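PDB 2X4L: ferric-siderophore receptor protein from Streptomyces coelicolor, which probably binds ferric siderophores outside the cell membrane and delivers them for uptake, as a solute-binding protein of the family 8 type. Local coordinates for residues Q154-M159 and L302-C307. Numbering follows the deposited sequence.
Sequences QPLQRM and LSYDKC
L156, on helix 153-165, inserts its isobutyl end between L302, Y304 and C307, where a loop enters helix 304-320; in this class III binding-protein fold the start of that helix packs on the lobe holding strand 142-146, beside the long helix 173-195 that joins the two lobes. CD2 of L156 rests 3.5 Å from C of L302 and 3.8 Å from SG of C307, and lies over one face of the Y304 ring. CB of L156 meets ring atom CE1 of Y304 at 3.7 Å. With CG set opposite its carbonyl carbon (chi1 -66°), Y304 swings its ring obliquely across L156, and OH of Y304 comes within 3.7 Å of N of Q157 without a hydrogen bond. An alanine at Y304 would probably strip the cover from CB and CD1 of L156 and open a gap beside F182 and W160, whose rings also meet the tyrosine. Both methyls of L302 touch CB of P155, while M159 crosses L302 at about a right angle, its bent chain bringing CE to CD1 of L302 at 4.0 Å. P155 and M159 also touch I145. S303 N-caps helix 304-320: its OG accepts from N of K306 at 3.1 Å and also hydrogen-bonds OD2 of D60. NZ of K306 makes salt bridges with D305, D60 and D85. One water donates to O of L156 at 2.7 Å and to O of L302 at 2.8 Å.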
loop_
_atom_site.group_PDB
_atom_site.type_symbol
_atom_site.label_atom_id
_atom_site.label_comp_id
_atom_site.label_asym_id
_atom_site.label_seq_id
_atom_site.Cartn_x
_atom_site.Cartn_y
_atom_site.Cartn_z
ATOM N N GLN A 154 3.215 -6.912 -10.243
ATOM C CA GLN A 154 3.466 -5.902 -11.261
ATOM C C GLN A 154 4.270 -4.737 -10.696
ATOM O O GLN A 154 5.459 -4.605 -10.984
ATOM C CB GLN A 154 2.148 -5.396 -11.850
ATOM C CG GLN A 154 2.318 -4.411 -12.996
ATOM C CD GLN A 154 1.496 -4.785 -14.213
ATOM O OE1 GLN A 154 0.490 -5.486 -14.105
ATOM N NE2 GLN A 154 1.921 -4.317 -15.381
ATOM N N PRO A 155 3.627 -3.890 -9.895
ATOM C CA PRO A 155 4.340 -2.747 -9.323
ATOM C C PRO A 155 5.559 -3.142 -8.514
ATOM O O PRO A 155 6.439 -2.340 -8.398
ATOM C CB PRO A 155 3.264 -2.066 -8.472
ATOM C CG PRO A 155 2.240 -3.153 -8.176
ATOM C CD PRO A 155 2.216 -3.906 -9.483
ATOM N N LEU A 156 5.599 -4.362 -7.953
ATOM C CA LEU A 156 6.870 -4.785 -7.283
ATOM C C LEU A 156 8.019 -4.877 -8.259
ATOM O O LEU A 156 9.133 -4.409 -8.000
ATOM C CB LEU A 156 6.697 -6.121 -6.562
ATOM C CG LEU A 156 5.939 -5.992 -5.234
ATOM C CD1 LEU A 156 5.658 -7.408 -4.648
ATOM C CD2 LEU A 156 6.809 -5.286 -4.241
ATOM N N GLN A 157 7.764 -5.495 -9.390
ATOM C CA GLN A 157 8.894 -5.583 -10.294
ATOM C C GLN A 157 9.181 -4.208 -10.922
ATOM O O GLN A 157 10.376 -3.923 -11.120
ATOM C CB GLN A 157 8.678 -6.664 -11.244
ATOM C CG GLN A 157 7.583 -6.523 -12.179
ATOM C CD GLN A 157 7.860 -7.427 -13.368
ATOM O OE1 GLN A 157 7.210 -8.479 -13.531
ATOM N NE2 GLN A 157 8.875 -7.069 -14.156
ATOM N N ARG A 158 8.150 -3.355 -11.138
ATOM C CA ARG A 158 8.344 -1.989 -11.765
ATOM C C ARG A 158 9.214 -1.133 -10.764
ATOM O O ARG A 158 10.171 -0.404 -11.116
ATOM C CB ARG A 158 7.019 -1.277 -12.064
ATOM C CG ARG A 158 6.137 -1.928 -13.204
ATOM C CD ARG A 158 6.837 -1.765 -14.560
ATOM N NE ARG A 158 6.622 -0.390 -15.045
ATOM C CZ ARG A 158 7.539 0.409 -15.557
ATOM N NH1 ARG A 158 8.844 0.053 -15.663
ATOM N NH2 ARG A 158 7.120 1.582 -15.984
ATOM N N MET A 159 8.880 -1.192 -9.457
ATOM C CA MET A 159 9.662 -0.482 -8.425
ATOM C C MET A 159 11.105 -1.002 -8.295
ATOM O O MET A 159 12.051 -0.227 -8.047
ATOM C CB MET A 159 8.942 -0.592 -7.072
ATOM C CG MET A 159 9.580 0.319 -5.948
ATOM S SD MET A 159 9.485 2.113 -6.341
ATOM C CE MET A 159 7.768 2.384 -5.948
ATOM N N LEU A 302 6.171 -0.920 -1.832
ATOM C CA LEU A 302 6.526 -1.738 -3.009
ATOM C C LEU A 302 8.010 -2.254 -3.021
ATOM O O LEU A 302 8.736 -2.060 -4.000
ATOM C CB LEU A 302 6.132 -0.978 -4.251
ATOM C CG LEU A 302 4.629 -0.712 -4.427
ATOM C CD1 LEU A 302 4.397 0.291 -5.548
ATOM C CD2 LEU A 302 3.908 -2.022 -4.648
ATOM N N SER A 303 8.406 -2.863 -1.893
ATOM C CA SER A 303 9.616 -3.673 -1.829
ATOM C C SER A 303 9.220 -5.095 -1.487
ATOM O O SER A 303 8.231 -5.345 -0.840
ATOM C CB SER A 303 10.646 -3.180 -0.820
ATOM O OG SER A 303 10.105 -3.290 0.470
ATOM N N TYR A 304 10.012 -6.041 -1.983
ATOM C CA TYR A 304 9.712 -7.432 -1.581
ATOM C C TYR A 304 9.772 -7.586 -0.088
ATOM O O TYR A 304 8.906 -8.311 0.485
ATOM C CB TYR A 304 10.644 -8.457 -2.317
ATOM C CG TYR A 304 10.357 -8.469 -3.806
ATOM C CD1 TYR A 304 9.180 -9.046 -4.325
ATOM C CD2 TYR A 304 11.223 -7.799 -4.704
ATOM C CE1 TYR A 304 8.884 -8.997 -5.716
ATOM C CE2 TYR A 304 10.931 -7.762 -6.058
ATOM C CZ TYR A 304 9.821 -8.396 -6.556
ATOM O OH TYR A 304 9.533 -8.330 -7.878
ATOM N N ASP A 305 10.684 -6.901 0.572
ATOM C CA ASP A 305 10.837 -6.986 1.985
ATOM C C ASP A 305 9.531 -6.629 2.689
ATOM O O ASP A 305 9.148 -7.253 3.680
ATOM C CB ASP A 305 11.946 -6.003 2.379
ATOM C CG ASP A 305 12.152 -5.992 3.759
ATOM O OD1 ASP A 305 13.171 -6.510 4.200
ATOM O OD2 ASP A 305 11.201 -5.575 4.423
ATOM N N LYS A 306 8.964 -5.528 2.257
ATOM C CA LYS A 306 7.724 -5.110 2.929
ATOM C C LYS A 306 6.446 -5.748 2.479
ATOM O O LYS A 306 5.397 -5.641 3.132
ATOM C CB LYS A 306 7.577 -3.583 2.822
ATOM C CG LYS A 306 8.645 -2.797 3.534
ATOM C CD LYS A 306 8.602 -2.986 5.030
ATOM C CE LYS A 306 9.801 -2.281 5.728
ATOM N NZ LYS A 306 11.147 -2.865 5.270
ATOM N N CYS A 307 6.504 -6.475 1.371
ATOM C CA CYS A 307 5.294 -7.223 0.947
ATOM C C CYS A 307 5.278 -8.672 1.418
ATOM O O CYS A 307 4.249 -9.319 1.462
ATOM C CB CYS A 307 5.212 -7.230 -0.605
ATOM S SG CYS A 307 4.608 -5.538 -1.155
HETATM O O HOH W 1 10.081 -3.941 -5.508
#